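Local structure of dihydrolipoyl dehydrogenase (Elizabethkingia anophelis NUHP1, 6UZI) at residues A[14-19]-A[37-42]; A[49-54]-A[102-107]. The protein probably catalyses the NAD(+)-dependent oxidation of protein-bound dihydrolipoyl groups to lipoyl groups, using one FAD per subunit and a redox-active disulfide. All coordinates share one frame; numbering follows the deposited sequence.

Contact 1. Residues A[14-19]-A[37-42]. With FAD (flavin-adenine dinucleotide), chain E.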
# COMPACT_ATOMS: atom_id res chain seq x y z
N VAL A 14 -0.69 -1.07 38.26
CA VAL A 14 0.19 -0.42 37.30
C VAL A 14 -0.32 0.99 37.06
O VAL A 14 -1.52 1.19 36.85
CB VAL A 14 0.25 -1.19 35.96
CG1 VAL A 14 1.15 -0.47 34.98
CG2 VAL A 14 0.70 -2.63 36.18
N ALA A 15 0.59 1.95 37.07
CA ALA A 15 0.29 3.32 36.69
C ALA A 15 1.09 3.66 35.45
O ALA A 15 2.25 3.24 35.31
CB ALA A 15 0.62 4.32 37.80
N VAL A 16 0.46 4.38 34.53
CA VAL A 16 1.09 4.79 33.28
C VAL A 16 1.04 6.30 33.24
O VAL A 16 -0.04 6.90 33.26
CB VAL A 16 0.38 4.17 32.06
CG1 VAL A 16 1.07 4.59 30.78
CG2 VAL A 16 0.33 2.65 32.19
N ILE A 17 2.21 6.92 33.21
CA ILE A 17 2.31 8.37 33.15
C ILE A 17 2.58 8.75 31.71
O ILE A 17 3.65 8.45 31.17
CB ILE A 17 3.40 8.91 34.10
CG1 ILE A 17 3.16 8.41 35.52
CG2 ILE A 17 3.40 10.43 34.07
CD1 ILE A 17 4.21 8.83 36.49
N GLY A 18 1.60 9.38 31.07
CA GLY A 18 1.68 9.72 29.66
C GLY A 18 0.67 8.95 28.85
O GLY A 18 0.56 7.73 29.01
N SER A 19 -0.10 9.63 27.99
CA SER A 19 -1.15 8.97 27.23
C SER A 19 -0.86 8.97 25.73
O SER A 19 -1.79 8.92 24.91
CB SER A 19 -2.50 9.63 27.52
OG SER A 19 -2.59 10.91 26.92
N THR A 37 -5.31 -0.97 36.42
CA THR A 37 -4.44 -0.03 35.72
C THR A 37 -5.02 1.38 35.72
O THR A 37 -6.23 1.58 35.56
CB THR A 37 -4.21 -0.49 34.29
OG1 THR A 37 -3.84 -1.88 34.30
CG2 THR A 37 -3.09 0.30 33.64
N VAL A 38 -4.14 2.36 35.89
CA VAL A 38 -4.51 3.76 35.81
C VAL A 38 -3.55 4.45 34.85
O VAL A 38 -2.37 4.09 34.77
CB VAL A 38 -4.50 4.44 37.20
CG1 VAL A 38 -3.13 4.34 37.84
CG2 VAL A 38 -4.95 5.89 37.10
N ILE A 39 -4.06 5.42 34.10
CA ILE A 39 -3.26 6.20 33.18
C ILE A 39 -3.48 7.67 33.51
O ILE A 39 -4.61 8.09 33.80
CB ILE A 39 -3.59 5.89 31.70
CG1 ILE A 39 -2.62 6.61 30.77
CG2 ILE A 39 -5.03 6.24 31.37
CD1 ILE A 39 -2.72 6.16 29.31
N ILE A 40 -2.41 8.45 33.48
CA ILE A 40 -2.43 9.85 33.89
C ILE A 40 -1.99 10.69 32.69
O ILE A 40 -0.98 10.38 32.05
CB ILE A 40 -1.52 10.09 35.10
CG1 ILE A 40 -1.96 9.20 36.27
CG2 ILE A 40 -1.54 11.55 35.53
CD1 ILE A 40 -0.91 8.98 37.32
N GLU A 41 -2.75 11.75 32.40
CA GLU A 41 -2.45 12.66 31.30
C GLU A 41 -2.68 14.11 31.73
O GLU A 41 -3.75 14.45 32.25
CB GLU A 41 -3.31 12.36 30.07
CG GLU A 41 -3.12 13.39 28.96
CD GLU A 41 -1.67 13.60 28.58
OE1 GLU A 41 -1.02 12.64 28.10
OE2 GLU A 41 -1.17 14.72 28.77
N LYS A 42 -1.67 14.95 31.48
CA LYS A 42 -1.75 16.38 31.80
C LYS A 42 -2.55 17.16 30.76
O LYS A 42 -3.14 18.20 31.10
CB LYS A 42 -0.34 16.97 31.89
CG LYS A 42 0.52 16.65 30.67
CD LYS A 42 1.63 17.65 30.48
CE LYS A 42 2.61 17.57 31.61
NZ LYS A 42 3.75 18.50 31.41
PA FAD E . 4.12 11.16 23.56
O1A FAD E . 3.25 10.89 22.38
O2A FAD E . 5.20 12.16 23.15
O5B FAD E . 3.24 11.88 24.68
C5B FAD E . 3.42 11.45 26.04
C4B FAD E . 2.36 12.12 26.88
O4B FAD E . 2.83 12.25 28.23
C3B FAD E . 1.94 13.53 26.44
O3B FAD E . 0.57 13.50 26.06
C2B FAD E . 2.13 14.40 27.70
O2B FAD E . 1.07 15.34 27.87
C1B FAD E . 2.16 13.35 28.80
N9A FAD E . 2.89 13.73 30.00
C8A FAD E . 4.20 14.14 30.07
N7A FAD E . 4.63 14.36 31.28
C5A FAD E . 3.52 14.10 32.08
C6A FAD E . 3.32 14.14 33.47
N6A FAD E . 4.27 14.45 34.35
N1A FAD E . 2.09 13.83 33.93
C2A FAD E . 1.14 13.49 33.06
N3A FAD E . 1.22 13.40 31.72
C4A FAD E . 2.44 13.72 31.29
N1 FAD E . 5.98 9.19 14.66
C2 FAD E . 5.68 8.19 13.80
O2 FAD E . 5.90 7.01 14.10
N3 FAD E . 5.11 8.47 12.58
C4 FAD E . 4.78 9.73 12.11
O4 FAD E . 4.26 9.87 11.00
C4X FAD E . 5.10 10.80 13.02
N5 FAD E . 4.80 12.02 12.68
C5X FAD E . 5.06 13.02 13.60
C6 FAD E . 4.69 14.33 13.27
C7 FAD E . 4.86 15.37 14.18
C7M FAD E . 4.44 16.76 13.80
C8 FAD E . 5.42 15.10 15.44
C8M FAD E . 5.56 16.19 16.47
C9 FAD E . 5.81 13.80 15.76
C9A FAD E . 5.63 12.77 14.86
N10 FAD E . 5.96 11.43 15.17
C10 FAD E . 5.70 10.43 14.28
C1' FAD E . 6.54 11.10 16.48
C2' FAD E . 5.50 10.58 17.46
O2' FAD E . 4.62 11.62 17.87
C3' FAD E . 6.16 9.93 18.68
O3' FAD E . 7.23 9.09 18.26
C4' FAD E . 5.18 9.10 19.51
O4' FAD E . 4.06 9.93 19.82
C5' FAD E . 5.80 8.52 20.76
O5' FAD E . 4.89 8.86 21.83
P FAD E . 5.04 8.38 23.38
O1P FAD E . 3.99 7.45 23.86
O2P FAD E . 6.43 7.89 23.73
O3P FAD E . 4.86 9.83 24.03

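Contact 2. Residues A[49-54]-A[102-107]. With FAD (flavin-adenine dinucleotide), chain E.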
# COMPACT_ATOMS: atom_id res chain seq x y z
N THR A 49 1.52 13.16 21.80
CA THR A 49 2.04 13.97 20.70
C THR A 49 1.48 13.51 19.36
O THR A 49 1.05 14.33 18.54
CB THR A 49 3.56 13.91 20.67
OG1 THR A 49 4.09 14.43 21.89
CG2 THR A 49 4.10 14.71 19.50
N CYS A 50 1.47 12.19 19.14
CA CYS A 50 1.14 11.64 17.83
C CYS A 50 -0.26 12.03 17.39
O CYS A 50 -0.50 12.30 16.21
CB CYS A 50 1.29 10.12 17.88
SG CYS A 50 0.99 9.25 16.32
N LEU A 51 -1.21 12.06 18.33
CA LEU A 51 -2.59 12.37 17.99
C LEU A 51 -2.87 13.87 17.98
O LEU A 51 -3.51 14.37 17.05
CB LEU A 51 -3.52 11.67 18.99
CG LEU A 51 -4.96 12.18 18.98
CD1 LEU A 51 -5.56 12.08 17.59
CD2 LEU A 51 -5.80 11.42 19.98
N ASN A 52 -2.39 14.60 18.98
CA ASN A 52 -2.84 15.97 19.17
C ASN A 52 -2.01 16.97 18.38
O ASN A 52 -2.55 17.96 17.87
CB ASN A 52 -2.82 16.30 20.67
CG ASN A 52 -3.73 15.37 21.48
OD1 ASN A 52 -4.95 15.57 21.53
ND2 ASN A 52 -3.14 14.36 22.10
N VAL A 53 -0.70 16.74 18.25
CA VAL A 53 0.19 17.68 17.58
C VAL A 53 1.22 16.93 16.75
O VAL A 53 2.29 17.46 16.44
CB VAL A 53 0.90 18.61 18.60
CG1 VAL A 53 -0.09 19.58 19.23
CG2 VAL A 53 1.62 17.80 19.67
N GLY A 54 0.91 15.69 16.36
CA GLY A 54 1.90 14.88 15.67
C GLY A 54 1.45 14.17 14.41
O GLY A 54 1.13 14.82 13.41
N GLN A 102 -11.94 13.08 16.43
CA GLN A 102 -12.42 11.72 16.20
C GLN A 102 -11.56 10.70 16.94
O GLN A 102 -12.07 9.87 17.70
CB GLN A 102 -12.41 11.40 14.71
CG GLN A 102 -13.67 11.71 13.92
CD GLN A 102 -13.58 11.17 12.50
OE1 GLN A 102 -13.04 11.84 11.60
NE2 GLN A 102 -14.08 9.96 12.29
N THR A 103 -10.24 10.78 16.73
CA THR A 103 -9.35 9.78 17.30
C THR A 103 -9.29 9.87 18.82
O THR A 103 -9.17 8.85 19.51
CB THR A 103 -7.96 9.93 16.67
OG1 THR A 103 -8.11 10.01 15.24
CG2 THR A 103 -7.06 8.75 17.01
N THR A 104 -9.38 11.09 19.37
CA THR A 104 -9.42 11.25 20.82
C THR A 104 -10.62 10.53 21.43
O THR A 104 -10.50 9.86 22.46
CB THR A 104 -9.47 12.75 21.18
OG1 THR A 104 -8.19 13.35 20.98
CG2 THR A 104 -9.88 12.95 22.61
N LYS A 105 -11.79 10.64 20.80
CA LYS A 105 -12.96 9.94 21.31
C LYS A 105 -12.78 8.43 21.26
O LYS A 105 -13.24 7.72 22.15
CB LYS A 105 -14.21 10.35 20.52
CG LYS A 105 -14.76 11.71 20.88
CD LYS A 105 -16.07 11.98 20.14
CE LYS A 105 -16.59 13.38 20.42
NZ LYS A 105 -17.89 13.61 19.72
N GLY A 106 -12.09 7.93 20.23
CA GLY A 106 -11.83 6.51 20.15
C GLY A 106 -10.92 6.03 21.27
O GLY A 106 -11.13 4.96 21.84
N ILE A 107 -9.93 6.85 21.63
CA ILE A 107 -9.06 6.48 22.73
C ILE A 107 -9.82 6.50 24.05
O ILE A 107 -9.64 5.62 24.89
CB ILE A 107 -7.84 7.42 22.77
CG1 ILE A 107 -7.02 7.25 21.49
CG2 ILE A 107 -6.98 7.11 23.98
CD1 ILE A 107 -5.84 8.16 21.42
PA FAD E . 4.12 11.16 23.56
O1A FAD E . 3.25 10.89 22.38
O2A FAD E . 5.20 12.16 23.15
O5B FAD E . 3.24 11.88 24.68
C5B FAD E . 3.42 11.45 26.04
C4B FAD E . 2.36 12.12 26.88
O4B FAD E . 2.83 12.25 28.23
C3B FAD E . 1.94 13.53 26.44
O3B FAD E . 0.57 13.50 26.06
C2B FAD E . 2.13 14.40 27.70
O2B FAD E . 1.07 15.34 27.87
C1B FAD E . 2.16 13.35 28.80
N9A FAD E . 2.89 13.73 30.00
C8A FAD E . 4.20 14.14 30.07
N7A FAD E . 4.63 14.36 31.28
C5A FAD E . 3.52 14.10 32.08
C6A FAD E . 3.32 14.14 33.47
N6A FAD E . 4.27 14.45 34.35
N1A FAD E . 2.09 13.83 33.93
C2A FAD E . 1.14 13.49 33.06
N3A FAD E . 1.22 13.40 31.72
C4A FAD E . 2.44 13.72 31.29
N1 FAD E . 5.98 9.19 14.66
C2 FAD E . 5.68 8.19 13.80
O2 FAD E . 5.90 7.01 14.10
N3 FAD E . 5.11 8.47 12.58
C4 FAD E . 4.78 9.73 12.11
O4 FAD E . 4.26 9.87 11.00
C4X FAD E . 5.10 10.80 13.02
N5 FAD E . 4.80 12.02 12.68
C5X FAD E . 5.06 13.02 13.60
C6 FAD E . 4.69 14.33 13.27
C7 FAD E . 4.86 15.37 14.18
C7M FAD E . 4.44 16.76 13.80
C8 FAD E . 5.42 15.10 15.44
C8M FAD E . 5.56 16.19 16.47
C9 FAD E . 5.81 13.80 15.76
C9A FAD E . 5.63 12.77 14.86
N10 FAD E . 5.96 11.43 15.17
C10 FAD E . 5.70 10.43 14.28
C1' FAD E . 6.54 11.10 16.48
C2' FAD E . 5.50 10.58 17.46
O2' FAD E . 4.62 11.62 17.87
C3' FAD E . 6.16 9.93 18.68
O3' FAD E . 7.23 9.09 18.26
C4' FAD E . 5.18 9.10 19.51
O4' FAD E . 4.06 9.93 19.82
C5' FAD E . 5.80 8.52 20.76
O5' FAD E . 4.89 8.86 21.83
P FAD E . 5.04 8.38 23.38
O1P FAD E . 3.99 7.45 23.86
O2P FAD E . 6.43 7.89 23.73
O3P FAD E . 4.86 9.83 24.03

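Contact 1. Residues A[14-19]-A[37-42]
The first beta-alpha-beta unit of the Rossmann-type FAD-binding fold brings strands 14-17 and 37-41 side by side, in parallel, with Val14 beside Thr37 and Ile17 beside Ile40. Four backbone hydrogen bonds zip them together, from Val38 N to Val14 O at 3.0 Å through to Gly18 N to Ile40 O at 2.9 Å. On one face Ala15 CB rests against Val38 CG1 (3.8 Å). On the other, Ile39 holds CG1 anti to its backbone N (chi1 -174°), which carries CD1 along to Gly18 O and Ser19 CA.

At the C-terminal end of strand 37-41, Glu41 does the polar work. Its chain bends at chi2 (53°) and turns the carboxylate back toward the Gly18-Ser19 turn. Glu41 OE1 takes Ser19 OG at 2.6 Å on its anti side, tilted out of the carboxylate plane, and the Ser19 amide N at 3.1 Å. Glu41 OE1 also receives O3B of the FAD adenosine ribose at 2.7 Å, while OE2 takes O2B, so both ribose hydroxyls are read by one acid. Gly18 lies against the same ribose.

Helix 21-32 covers the face of Val14, Thr37 and Ile39, strand 130-134 packs on Ala15 and Ile40, and strands 148-150 and 117-120 flank the pair within the sheet.

Contact 2. Residues A[49-54]-A[102-107]
Leu51 carries nearly all of this contact, fitting its two methyl branches against helix 89-113. Leu51 CD1 lies 3.4 Å from Thr103 CB, the two side chains running alongside one another but pointing opposite ways. Leu51 CD2 turns to the other two partners: it meets Ile107 CD1 tip to tip at 3.6 Å and sits near Thr104 OG1, on a side chain roughly perpendicular to the leucine. With CG anti to the backbone N (chi1 165°), the branch point of Leu51 is sent toward the long helix, and chi2 (56°) spreads the two methyls over it. Asn52 adds only a fringe, near Thr104.

The polar ends on this surface are engaged within their own helices or the nearby loop. Asn52 ND2 bonds to Gly48 O and Thr103 OG1 to Val99 O, while Asn52 OD1 has a weak hydrogen bond to Thr45 OG1 and Thr104 OG1 a weak one to Val100 O. Further out, Ile107 also touches Leu46 and Tyr24, and Arg396 of the second subunit packs on Thr103.

On the cofactor side of helix 48-52, Thr49 grips the FAD pyrophosphate twice, through Thr49 N to O1A at 2.9 Å and Thr49 OG1 to O2A at 2.8 Å. Cys50 forms the redox-active disulfide with Cys55 and packs on His453 of the second subunit. The contact itself, by contrast, has no hydrogen bond between the segments: it is a van der Waals seat of mixed methyl and threonine surface, on one side of a helix turn that carries phosphate binding and disulfide chemistry nearby.

Overall arrangement
From the N terminus, strand 14-17 leads into helix 21-32 and the chain returns as strand 37-41; contact 1 closes this short beta-alpha-beta loop. Contact 2 opens a few residues later with helix 48-52 and closes a longer excursion, through helix 55-73 and two short strands, when helix 89-113 comes back alongside. The two loops therefore follow in series, neither nested nor crossed. The centres of contact 1 and contact 2 lie about 16 Å apart, and the two do not touch. FAD bridges them: residues of contact 1 hold its adenosine end, those of 49-54 bind its pyrophosphate and pack against the flavin, linking the parallel sheet that holds strands 14-17 and 37-41 to the helices beside it.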